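Local atomic coordinates of 4-hydroxybutyrate CoA-transferase (Porphyromonas gingivalis, PDB entry 3D3U), a protein that probably transfers coenzyme A from acetyl-CoA to 4-hydroxybutyrate or another carboxylate, releasing acetate. Residues 199-204 against 225-230; 241-246 against 272-277; 367-372 against 420-425; 396-401 against 408-413. All blocks are in the same frame, centred on the assembly; numbering follows the deposited sequence.

Interaction 1. Residues 199-204 against 225-230; sequences IGQNCA and LRALEG
Ala227 meets Gly200 and Ala204 where residues 225-230 pack against helix 194-204 beside the mixed sheet of an alpha/beta fold, and the contact is a worked example of small residues bringing backbones close. Between helix 194-204 and helix 219-226 the chain runs through strand 212-215, so the two helices are connected through a strand of the sheet, as in an alpha/beta fold. The closest CA atoms across the contact, those of Gln201 and Ala227, are 5.1 Å apart. The methyl of Ala227 points at helix 194-204 and settles over the backbone at Gly200, which has no side chain to intervene. One turn on, Ala204 CB approaches Ala227 CB to 3.7 Å, methyl against methyl.

Two longer side chains complete the contact. Gln201 starts off away from the partner, but with chi2 folded to 77° its chain doubles back, and OE1 comes within 3.6 Å of Ala227 CB. This is van der Waals contact of an amide oxygen with a methyl, on the exposed margin where a crystal neighbour also touches Gln201. Leu228 sends only one branch across, CD2, which lies 4.2 Å from Ala204 CB; beyond the two segments the same side chain rests on Ile207.

A type I turn runs from Arg226 to Glu229 and presents Ala227. The turn's end residues are tied by a salt bridge, with Glu229 OE1 almost in the guanidinium plane (11° out of it). Arg226 NH1 reaches that oxygen at 3.0 Å with an N-H...O angle of 163°.

Interaction 2. Residues 241-246 against 272-277; sequences FTDGVM and FGSKEL
The N-cap of helix 275-281 is where the two segments grip each other: Ser274 caps this helix and is in turn held by Asp243, at the start of helix 243-251. The carboxylate takes two bonds from one residue. Ser274 OG donates to Asp243 OD1 at 2.6 Å, from the syn side but 20° out of the carboxylate plane, while Ser274 N reaches the syn lone pair of Asp243 OD2 at 3.0 Å. Held at both oxygens, the carboxylate has little freedom to rotate. The hydroxyl oxygen also accepts from Leu277 N at 3.3 Å, the capping bond proper, so Asp243 acts as a second-shell residue that positions the cap. Gly273 CA lies 3.4 Å from Asp243 OD2, with no side chain to stand between them, and its extended backbone angles also suit glycine.

Apolar groups close the rest. Leu277 CD2 meets the Phe241 ring at its edge, 4.1 Å from CE2, while Val245 CG1, from the same segment as the ring, lies over one face toward its rim. Met246 runs out straight, CG anti to the backbone N, and then bends at chi3 (64°) to bring its methyl CE beside Glu276 CG, the two chains crossing at about a right angle. The carboxylate of Glu276 is engaged elsewhere, in a salt bridge with Arg250.

Strands 235-237 and 266-268 are parallel neighbours, and each segment follows one of them into a helix: successive parallel strands each followed by a helix, consistent with a Rossmann-like alpha/beta domain.

Interaction 3. Residues 367-372 against 420-425; sequences SRIVPI and PALEEE
The Glu425 carboxylate and the puckered ring of Pro371 are the nearest things to flat groups here, and they meet only loosely, with Glu425 OE1 4.0 Å from Pro371 CG. The proline ring is touched on both sides of CG: CB by Glu425 CG at 3.6 Å, CD by Leu422 CD2 at 3.9 Å. Glu425 presents its CG methylene to the ring, the two side chains crossing at about a right angle, and the bend at chi2 (68°) turns the carboxylate so that OE1 stays near the proline.

Leu422 carries the rest of the contact by its fork. Its CD1 abuts Ile369 CG2 at 3.8 Å, and CD2 also lies 3.7 Å from Ile369 O. That carbonyl accepts a hydrogen bond from Ser367 OG at 2.8 Å, the donor tilted 32° from the carbonyl plane, so the oxygen has at least one hydrogen-bond donor in its own segment. Strand 369-370 pairs with strand 316-317, and Leu422 also packs on Leu318, Ala414 and Thr411, which sets helix 418-427 beside strand 369-370, with helix 403-413 next to it.

The chemistry is therefore apolar even where a glutamate takes part: burial of apolar surface and van der Waals contact probably carry most of the association, with the acid used for its aliphatic stem.

Interaction 4. Residues 396-401 against 408-413; sequences ARLRGA and EALTAI
Ala396 and helix residues Ala409, Leu410 and Ile413 supply most of the apolar contacts. The methyl of Ala396 points at helix 403-413 and meets three side chains there: Ala409 CB and Leu410 CD1, each at 4.4 Å, and Ile413 CD1 at 4.3 Å. A residue that small lets the helix come near, and the CA atoms of Ala396 and Ala409 stand 5.5 Å apart. Farther along, Leu398 brings CD2 to within 4.1 Å of Leu410 CD2, the two side chains crossing at about a right angle. Leu398 has CG anti to its carbonyl carbon (chi1 -60°), and its branched end comes closer to the helix than its first bond would suggest. Both leucines also rest on Val389 of the adjoining strand.

Contact with the main chain is of a second kind. Ala396 CB lies 3.7 Å from Ala409 O, so the methyl sits against the helix backbone as well as its side chains.

Hydrogen bonds run within the helix or to the neighbouring strand, and none links the two segments. Strand 394-397 is joined antiparallel to strand 388-391 through Ala396 and Val389, while in the helix Ala412 N bonds to Glu408 O at 3.1 Å. A type II turn from Leu398 to Ala401, with Gly400 at positive phi, then redirects the chain toward the helix.

The result is a beta-hairpin whose outer strand edges the mixed sheet, followed by a helix that packs against it at the margin of an alpha/beta domain.

In the fold
The four contacts form two pairs. Interactions 1 and 2 have centres about 18 Å apart and touch directly, Leu225 CD2 resting 3.7 Å from Gly244 C, so that helix 219-226 meets helix 243-251. Interactions 3 and 4 are closer, about 13 Å between centres; Leu422 CB approaches Thr411 OG1 to 3.7 Å, joining successive helices 403-413 and 418-427. In sequence, interaction 4 falls between the two segments of interaction 3. Interactions 2 and 3 lie farthest apart, about 38 Å between centres. The mixed sheet connects the pairs: Ile199 packs on Val390 of strand 388-391, with which strand 394-397 of interaction 4 also pairs.

Interaction 1. Residues 199-204 against 225-230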
# COMPACT_ATOMS: atom_id res chain seq x y z
N ILE A 199 -17.10 -13.61 -3.91
CA ILE A 199 -16.73 -12.83 -2.72
C ILE A 199 -17.07 -11.38 -3.01
O ILE A 199 -17.91 -10.78 -2.32
CB ILE A 199 -15.21 -13.08 -2.25
CG1 ILE A 199 -14.92 -14.58 -2.08
CG2 ILE A 199 -14.87 -12.42 -0.91
CD1 ILE A 199 -13.51 -14.80 -1.64
N GLY A 200 -16.46 -10.85 -4.07
CA GLY A 200 -16.79 -9.55 -4.63
C GLY A 200 -18.26 -9.27 -4.59
O GLY A 200 -18.67 -8.23 -4.14
N GLN A 201 -19.08 -10.20 -5.02
CA GLN A 201 -20.49 -9.91 -5.07
C GLN A 201 -21.11 -9.73 -3.72
O GLN A 201 -21.94 -8.83 -3.52
CB GLN A 201 -21.25 -11.00 -5.72
CG GLN A 201 -22.61 -10.53 -6.11
CD GLN A 201 -22.49 -9.68 -7.40
OE1 GLN A 201 -21.40 -9.68 -8.05
NE2 GLN A 201 -23.59 -8.99 -7.80
N ASN A 202 -20.78 -10.59 -2.80
CA ASN A 202 -21.32 -10.37 -1.45
C ASN A 202 -20.91 -9.04 -0.80
O ASN A 202 -21.65 -8.55 0.05
CB ASN A 202 -20.91 -11.48 -0.49
CG ASN A 202 -21.53 -12.81 -0.82
OD1 ASN A 202 -21.03 -13.57 -1.62
ND2 ASN A 202 -22.59 -13.14 -0.10
N CYS A 203 -19.73 -8.49 -1.12
CA CYS A 203 -19.28 -7.24 -0.45
C CYS A 203 -20.15 -6.08 -0.87
O CYS A 203 -20.53 -5.23 -0.01
CB CYS A 203 -17.88 -6.85 -0.83
SG CYS A 203 -16.71 -7.96 -0.11
N ALA A 204 -20.46 -6.09 -2.17
CA ALA A 204 -21.22 -5.09 -2.80
C ALA A 204 -22.59 -4.86 -2.17
O ALA A 204 -23.14 -3.72 -2.26
CB ALA A 204 -21.34 -5.42 -4.22
N LEU A 225 -14.53 -4.47 -7.22
CA LEU A 225 -14.79 -3.41 -8.15
C LEU A 225 -15.61 -3.93 -9.33
O LEU A 225 -16.45 -3.22 -9.81
CB LEU A 225 -13.48 -2.89 -8.65
CG LEU A 225 -12.80 -1.64 -8.15
CD1 LEU A 225 -13.30 -1.37 -6.74
CD2 LEU A 225 -11.34 -2.09 -8.31
N ARG A 226 -15.40 -5.19 -9.77
CA ARG A 226 -16.31 -5.81 -10.76
C ARG A 226 -17.73 -5.80 -10.25
O ARG A 226 -18.62 -5.33 -10.96
CB ARG A 226 -15.90 -7.20 -11.21
CG ARG A 226 -14.88 -7.27 -12.38
CD ARG A 226 -15.10 -6.30 -13.58
NE ARG A 226 -13.89 -6.37 -14.41
CZ ARG A 226 -13.59 -5.69 -15.56
NH1 ARG A 226 -14.37 -4.76 -16.12
NH2 ARG A 226 -12.43 -5.97 -16.15
N ALA A 227 -17.98 -6.25 -9.01
CA ALA A 227 -19.36 -6.23 -8.41
C ALA A 227 -19.95 -4.81 -8.32
O ALA A 227 -21.13 -4.63 -8.05
CB ALA A 227 -19.34 -6.91 -7.00
N LEU A 228 -19.17 -3.76 -8.50
CA LEU A 228 -19.73 -2.41 -8.17
C LEU A 228 -20.07 -1.61 -9.45
O LEU A 228 -20.24 -0.37 -9.40
CB LEU A 228 -18.75 -1.64 -7.24
CG LEU A 228 -18.53 -2.22 -5.83
CD1 LEU A 228 -17.13 -2.07 -5.38
CD2 LEU A 228 -19.45 -1.68 -4.74
N GLU A 229 -20.09 -2.31 -10.59
CA GLU A 229 -20.31 -1.63 -11.84
C GLU A 229 -21.74 -1.02 -11.94
O GLU A 229 -21.93 -0.07 -12.70
CB GLU A 229 -19.90 -2.49 -13.08
CG GLU A 229 -18.46 -3.04 -13.04
CD GLU A 229 -17.92 -3.42 -14.41
OE1 GLU A 229 -16.68 -3.68 -14.55
OE2 GLU A 229 -18.73 -3.40 -15.34
N GLY A 230 -22.69 -1.48 -11.12
CA GLY A 230 -23.97 -0.79 -10.93
C GLY A 230 -24.06 0.26 -9.82
O GLY A 230 -25.18 0.67 -9.42

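Interaction 2. Residues 241-246 against 272-277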
# COMPACT_ATOMS: atom_id res chain seq x y z
N PHE A 241 -3.35 1.48 -4.92
CA PHE A 241 -4.31 0.97 -5.85
C PHE A 241 -3.69 0.55 -7.15
O PHE A 241 -2.50 0.92 -7.41
CB PHE A 241 -5.50 1.94 -6.05
CG PHE A 241 -5.16 3.15 -6.78
CD1 PHE A 241 -5.02 4.34 -6.10
CD2 PHE A 241 -4.89 3.10 -8.14
CE1 PHE A 241 -4.61 5.55 -6.78
CE2 PHE A 241 -4.51 4.30 -8.86
CZ PHE A 241 -4.40 5.54 -8.16
N THR A 242 -4.45 -0.24 -7.95
CA THR A 242 -3.94 -0.74 -9.28
C THR A 242 -4.85 -0.32 -10.44
O THR A 242 -5.73 0.57 -10.33
CB THR A 242 -3.77 -2.31 -9.41
OG1 THR A 242 -3.55 -2.96 -8.15
CG2 THR A 242 -2.57 -2.74 -10.33
N ASP A 243 -4.69 -1.06 -11.53
CA ASP A 243 -5.49 -0.87 -12.73
C ASP A 243 -6.94 -0.91 -12.49
O ASP A 243 -7.63 -0.38 -13.29
CB ASP A 243 -5.16 -1.91 -13.78
CG ASP A 243 -3.70 -1.92 -14.16
OD1 ASP A 243 -3.43 -2.07 -15.38
OD2 ASP A 243 -2.75 -1.78 -13.31
N GLY A 244 -7.43 -1.51 -11.41
CA GLY A 244 -8.88 -1.66 -11.22
C GLY A 244 -9.55 -0.32 -11.05
O GLY A 244 -10.59 0.02 -11.67
N VAL A 245 -8.86 0.48 -10.25
CA VAL A 245 -9.30 1.86 -9.98
C VAL A 245 -9.42 2.72 -11.23
O VAL A 245 -10.34 3.57 -11.28
CB VAL A 245 -8.37 2.53 -8.95
CG1 VAL A 245 -8.80 4.00 -8.63
CG2 VAL A 245 -8.47 1.71 -7.69
N MET A 246 -8.48 2.54 -12.18
CA MET A 246 -8.44 3.29 -13.43
C MET A 246 -9.69 3.05 -14.23
O MET A 246 -10.35 3.95 -14.74
CB MET A 246 -7.18 2.91 -14.25
CG MET A 246 -7.04 3.61 -15.65
SD MET A 246 -5.48 3.14 -16.33
CE MET A 246 -5.68 1.36 -16.53
N PHE A 272 0.80 0.84 -8.11
CA PHE A 272 1.58 0.12 -9.09
C PHE A 272 0.71 -0.74 -9.95
O PHE A 272 -0.44 -1.00 -9.58
CB PHE A 272 2.54 -0.74 -8.41
CG PHE A 272 1.98 -1.47 -7.18
CD1 PHE A 272 2.06 -0.89 -5.88
CD2 PHE A 272 1.54 -2.79 -7.28
CE1 PHE A 272 1.58 -1.60 -4.73
CE2 PHE A 272 1.11 -3.50 -6.14
CZ PHE A 272 1.11 -2.90 -4.89
N GLY A 273 1.20 -1.18 -11.10
CA GLY A 273 0.33 -1.95 -11.98
C GLY A 273 0.93 -1.93 -13.35
O GLY A 273 2.16 -2.02 -13.54
N SER A 274 0.08 -1.81 -14.34
CA SER A 274 0.59 -1.91 -15.70
C SER A 274 1.11 -0.50 -16.21
O SER A 274 0.86 0.56 -15.59
CB SER A 274 -0.57 -2.39 -16.55
OG SER A 274 -1.41 -1.27 -16.87
N LYS A 275 1.78 -0.51 -17.38
CA LYS A 275 2.19 0.67 -18.03
C LYS A 275 0.99 1.54 -18.29
O LYS A 275 1.09 2.76 -18.19
CB LYS A 275 2.87 0.32 -19.33
CG LYS A 275 3.60 1.54 -19.99
CD LYS A 275 3.90 1.43 -21.57
CE LYS A 275 4.04 2.84 -22.27
NZ LYS A 275 4.76 3.62 -21.13
N GLU A 276 -0.16 0.95 -18.61
CA GLU A 276 -1.38 1.76 -18.74
C GLU A 276 -1.68 2.57 -17.47
O GLU A 276 -1.98 3.75 -17.55
CB GLU A 276 -2.56 0.89 -19.05
CG GLU A 276 -3.84 1.70 -19.28
CD GLU A 276 -4.45 1.42 -20.63
OE1 GLU A 276 -5.66 1.75 -20.90
OE2 GLU A 276 -3.67 0.87 -21.45
N LEU A 277 -1.59 1.94 -16.30
CA LEU A 277 -1.75 2.67 -15.06
C LEU A 277 -0.86 3.86 -15.12
O LEU A 277 -1.34 5.01 -14.99
CB LEU A 277 -1.32 1.85 -13.86
CG LEU A 277 -2.33 1.74 -12.75
CD1 LEU A 277 -1.74 1.18 -11.54
CD2 LEU A 277 -2.89 3.07 -12.40

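Interaction 3. Residues 367-372 against 420-425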
# COMPACT_ATOMS: atom_id res chain seq x y z
N SER A 367 -9.44 -24.97 6.16
CA SER A 367 -10.38 -23.92 6.61
C SER A 367 -9.67 -22.65 7.08
O SER A 367 -8.92 -22.71 8.05
CB SER A 367 -11.17 -24.45 7.79
OG SER A 367 -12.26 -23.62 8.15
N ARG A 368 -9.93 -21.52 6.43
CA ARG A 368 -9.48 -20.21 6.92
C ARG A 368 -10.27 -19.69 8.11
O ARG A 368 -10.00 -18.58 8.59
CB ARG A 368 -9.51 -19.11 5.82
CG ARG A 368 -8.44 -19.27 4.74
CD ARG A 368 -8.47 -18.27 3.58
NE ARG A 368 -7.68 -18.89 2.53
CZ ARG A 368 -6.34 -18.84 2.43
NH1 ARG A 368 -5.73 -19.50 1.47
NH2 ARG A 368 -5.61 -18.12 3.29
N ILE A 369 -11.27 -20.47 8.52
CA ILE A 369 -12.00 -20.27 9.76
C ILE A 369 -11.75 -21.37 10.82
O ILE A 369 -12.21 -22.51 10.67
CB ILE A 369 -13.49 -20.12 9.44
CG1 ILE A 369 -13.71 -18.80 8.74
CG2 ILE A 369 -14.40 -20.23 10.74
CD1 ILE A 369 -14.82 -18.87 7.81
N VAL A 370 -11.04 -21.02 11.89
CA VAL A 370 -10.78 -22.01 12.94
C VAL A 370 -11.26 -21.67 14.39
O VAL A 370 -11.38 -20.49 14.75
CB VAL A 370 -9.33 -22.33 12.96
CG1 VAL A 370 -9.02 -23.44 11.93
CG2 VAL A 370 -8.57 -21.07 12.72
N PRO A 371 -11.49 -22.68 15.23
CA PRO A 371 -11.79 -22.39 16.66
C PRO A 371 -10.67 -21.53 17.34
O PRO A 371 -10.91 -20.52 18.07
CB PRO A 371 -11.86 -23.81 17.31
CG PRO A 371 -11.38 -24.81 16.25
CD PRO A 371 -11.44 -24.13 14.92
N ILE A 372 -9.46 -21.95 16.98
CA ILE A 372 -8.26 -21.71 17.67
C ILE A 372 -7.34 -21.41 16.51
O ILE A 372 -7.23 -22.25 15.63
CB ILE A 372 -7.87 -23.03 18.61
CG1 ILE A 372 -6.49 -22.95 19.30
CG2 ILE A 372 -8.02 -24.43 17.90
CD1 ILE A 372 -5.67 -21.54 19.21
N PRO A 420 -19.74 -28.90 9.96
CA PRO A 420 -19.99 -29.75 11.13
C PRO A 420 -18.76 -29.87 12.08
O PRO A 420 -18.98 -29.99 13.31
CB PRO A 420 -20.48 -31.12 10.56
CG PRO A 420 -20.07 -31.15 9.11
CD PRO A 420 -19.67 -29.72 8.72
N ALA A 421 -17.52 -29.85 11.58
CA ALA A 421 -16.44 -29.83 12.57
C ALA A 421 -16.68 -28.52 13.40
O ALA A 421 -16.87 -28.56 14.62
CB ALA A 421 -15.01 -29.92 11.91
N LEU A 422 -16.78 -27.37 12.73
CA LEU A 422 -17.08 -26.11 13.38
C LEU A 422 -18.30 -26.04 14.27
O LEU A 422 -18.26 -25.40 15.30
CB LEU A 422 -17.17 -25.01 12.34
CG LEU A 422 -15.77 -24.67 11.75
CD1 LEU A 422 -15.78 -23.77 10.47
CD2 LEU A 422 -14.73 -24.17 12.82
N GLU A 423 -19.40 -26.66 13.87
CA GLU A 423 -20.62 -26.55 14.61
C GLU A 423 -20.50 -27.40 15.86
O GLU A 423 -21.12 -27.11 16.92
CB GLU A 423 -21.75 -27.10 13.76
CG GLU A 423 -23.13 -26.61 14.17
CD GLU A 423 -23.28 -25.11 13.97
OE1 GLU A 423 -23.44 -24.68 12.78
OE2 GLU A 423 -23.21 -24.34 14.99
N GLU A 424 -19.75 -28.48 15.72
CA GLU A 424 -19.35 -29.34 16.82
C GLU A 424 -18.66 -28.52 17.93
O GLU A 424 -19.00 -28.65 19.09
CB GLU A 424 -18.42 -30.40 16.25
CG GLU A 424 -18.22 -31.62 17.09
CD GLU A 424 -19.52 -32.11 17.65
OE1 GLU A 424 -20.31 -32.70 16.86
OE2 GLU A 424 -19.74 -31.91 18.86
N GLU A 425 -17.72 -27.65 17.56
CA GLU A 425 -16.97 -26.84 18.52
C GLU A 425 -17.84 -25.89 19.32
O GLU A 425 -17.65 -25.79 20.52
CB GLU A 425 -15.86 -26.04 17.82
CG GLU A 425 -14.58 -25.86 18.62
CD GLU A 425 -13.88 -27.19 18.80
OE1 GLU A 425 -13.61 -27.81 17.74
OE2 GLU A 425 -13.65 -27.64 19.96

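Interaction 4. Residues 396-401 against 408-413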
# COMPACT_ATOMS: atom_id res chain seq x y z
N ALA A 396 -21.36 -12.30 7.23
CA ALA A 396 -21.54 -12.49 8.68
C ALA A 396 -21.40 -11.17 9.37
O ALA A 396 -20.36 -10.59 9.24
CB ALA A 396 -20.52 -13.44 9.26
N ARG A 397 -22.43 -10.75 10.09
CA ARG A 397 -22.39 -9.53 10.87
C ARG A 397 -21.82 -9.81 12.22
O ARG A 397 -22.29 -10.70 12.95
CB ARG A 397 -23.76 -8.89 11.07
CG ARG A 397 -23.84 -7.64 12.09
CD ARG A 397 -25.26 -6.92 12.07
NE ARG A 397 -25.70 -6.94 10.66
CZ ARG A 397 -26.35 -7.97 10.07
NH1 ARG A 397 -26.64 -7.94 8.75
NH2 ARG A 397 -26.73 -9.02 10.82
N LEU A 398 -20.80 -8.98 12.53
CA LEU A 398 -20.10 -8.97 13.82
C LEU A 398 -20.39 -7.76 14.76
O LEU A 398 -20.74 -8.01 15.96
CB LEU A 398 -18.60 -9.20 13.65
CG LEU A 398 -18.14 -10.52 13.00
CD1 LEU A 398 -16.68 -10.91 13.36
CD2 LEU A 398 -19.07 -11.70 13.26
N ARG A 399 -20.27 -6.49 14.27
CA ARG A 399 -20.67 -5.40 15.19
C ARG A 399 -22.04 -5.80 15.81
O ARG A 399 -23.02 -6.10 15.07
CB ARG A 399 -20.66 -3.95 14.62
CG ARG A 399 -20.51 -2.80 15.76
CD ARG A 399 -21.63 -2.78 17.03
NE ARG A 399 -21.73 -1.44 17.66
CZ ARG A 399 -22.70 -0.53 17.47
NH1 ARG A 399 -23.80 -0.85 16.75
NH2 ARG A 399 -22.53 0.69 18.03
N GLY A 400 -22.05 -5.85 17.15
CA GLY A 400 -23.25 -6.13 17.90
C GLY A 400 -23.60 -7.60 18.01
O GLY A 400 -24.78 -7.96 18.01
N ALA A 401 -22.61 -8.49 18.10
CA ALA A 401 -22.93 -9.93 18.20
C ALA A 401 -22.37 -10.57 19.50
O ALA A 401 -21.25 -10.22 19.91
CB ALA A 401 -22.43 -10.66 16.91
N GLU A 408 -21.33 -18.73 15.24
CA GLU A 408 -22.07 -19.52 14.31
C GLU A 408 -22.50 -18.72 13.04
O GLU A 408 -22.84 -19.31 12.02
CB GLU A 408 -23.06 -20.45 15.07
CG GLU A 408 -24.53 -20.17 15.01
CD GLU A 408 -24.86 -18.76 15.45
OE1 GLU A 408 -25.81 -18.59 16.28
OE2 GLU A 408 -24.17 -17.82 14.98
N ALA A 409 -22.37 -17.40 13.05
CA ALA A 409 -22.87 -16.68 11.95
C ALA A 409 -21.75 -16.85 10.96
O ALA A 409 -21.93 -16.80 9.71
CB ALA A 409 -23.04 -15.25 12.32
N LEU A 410 -20.55 -17.02 11.52
CA LEU A 410 -19.32 -17.24 10.74
C LEU A 410 -19.40 -18.64 10.14
O LEU A 410 -19.18 -18.82 8.93
CB LEU A 410 -18.12 -17.28 11.66
CG LEU A 410 -16.98 -16.30 11.59
CD1 LEU A 410 -16.91 -15.71 10.20
CD2 LEU A 410 -17.14 -15.22 12.64
N THR A 411 -19.69 -19.61 11.02
CA THR A 411 -19.71 -21.01 10.62
C THR A 411 -20.61 -21.20 9.40
O THR A 411 -20.37 -22.04 8.56
CB THR A 411 -20.24 -21.87 11.78
OG1 THR A 411 -19.23 -21.99 12.77
CG2 THR A 411 -20.58 -23.31 11.32
N ALA A 412 -21.68 -20.41 9.36
CA ALA A 412 -22.59 -20.40 8.27
C ALA A 412 -21.86 -19.98 7.00
O ALA A 412 -22.23 -20.48 5.99
CB ALA A 412 -23.91 -19.54 8.57
N ILE A 413 -20.86 -19.12 7.01
CA ILE A 413 -20.17 -18.84 5.72
C ILE A 413 -18.82 -19.58 5.42
O ILE A 413 -18.16 -19.33 4.36
CB ILE A 413 -19.89 -17.38 5.59
CG1 ILE A 413 -18.72 -17.02 6.46
CG2 ILE A 413 -21.15 -16.61 5.91
CD1 ILE A 413 -18.33 -15.70 6.28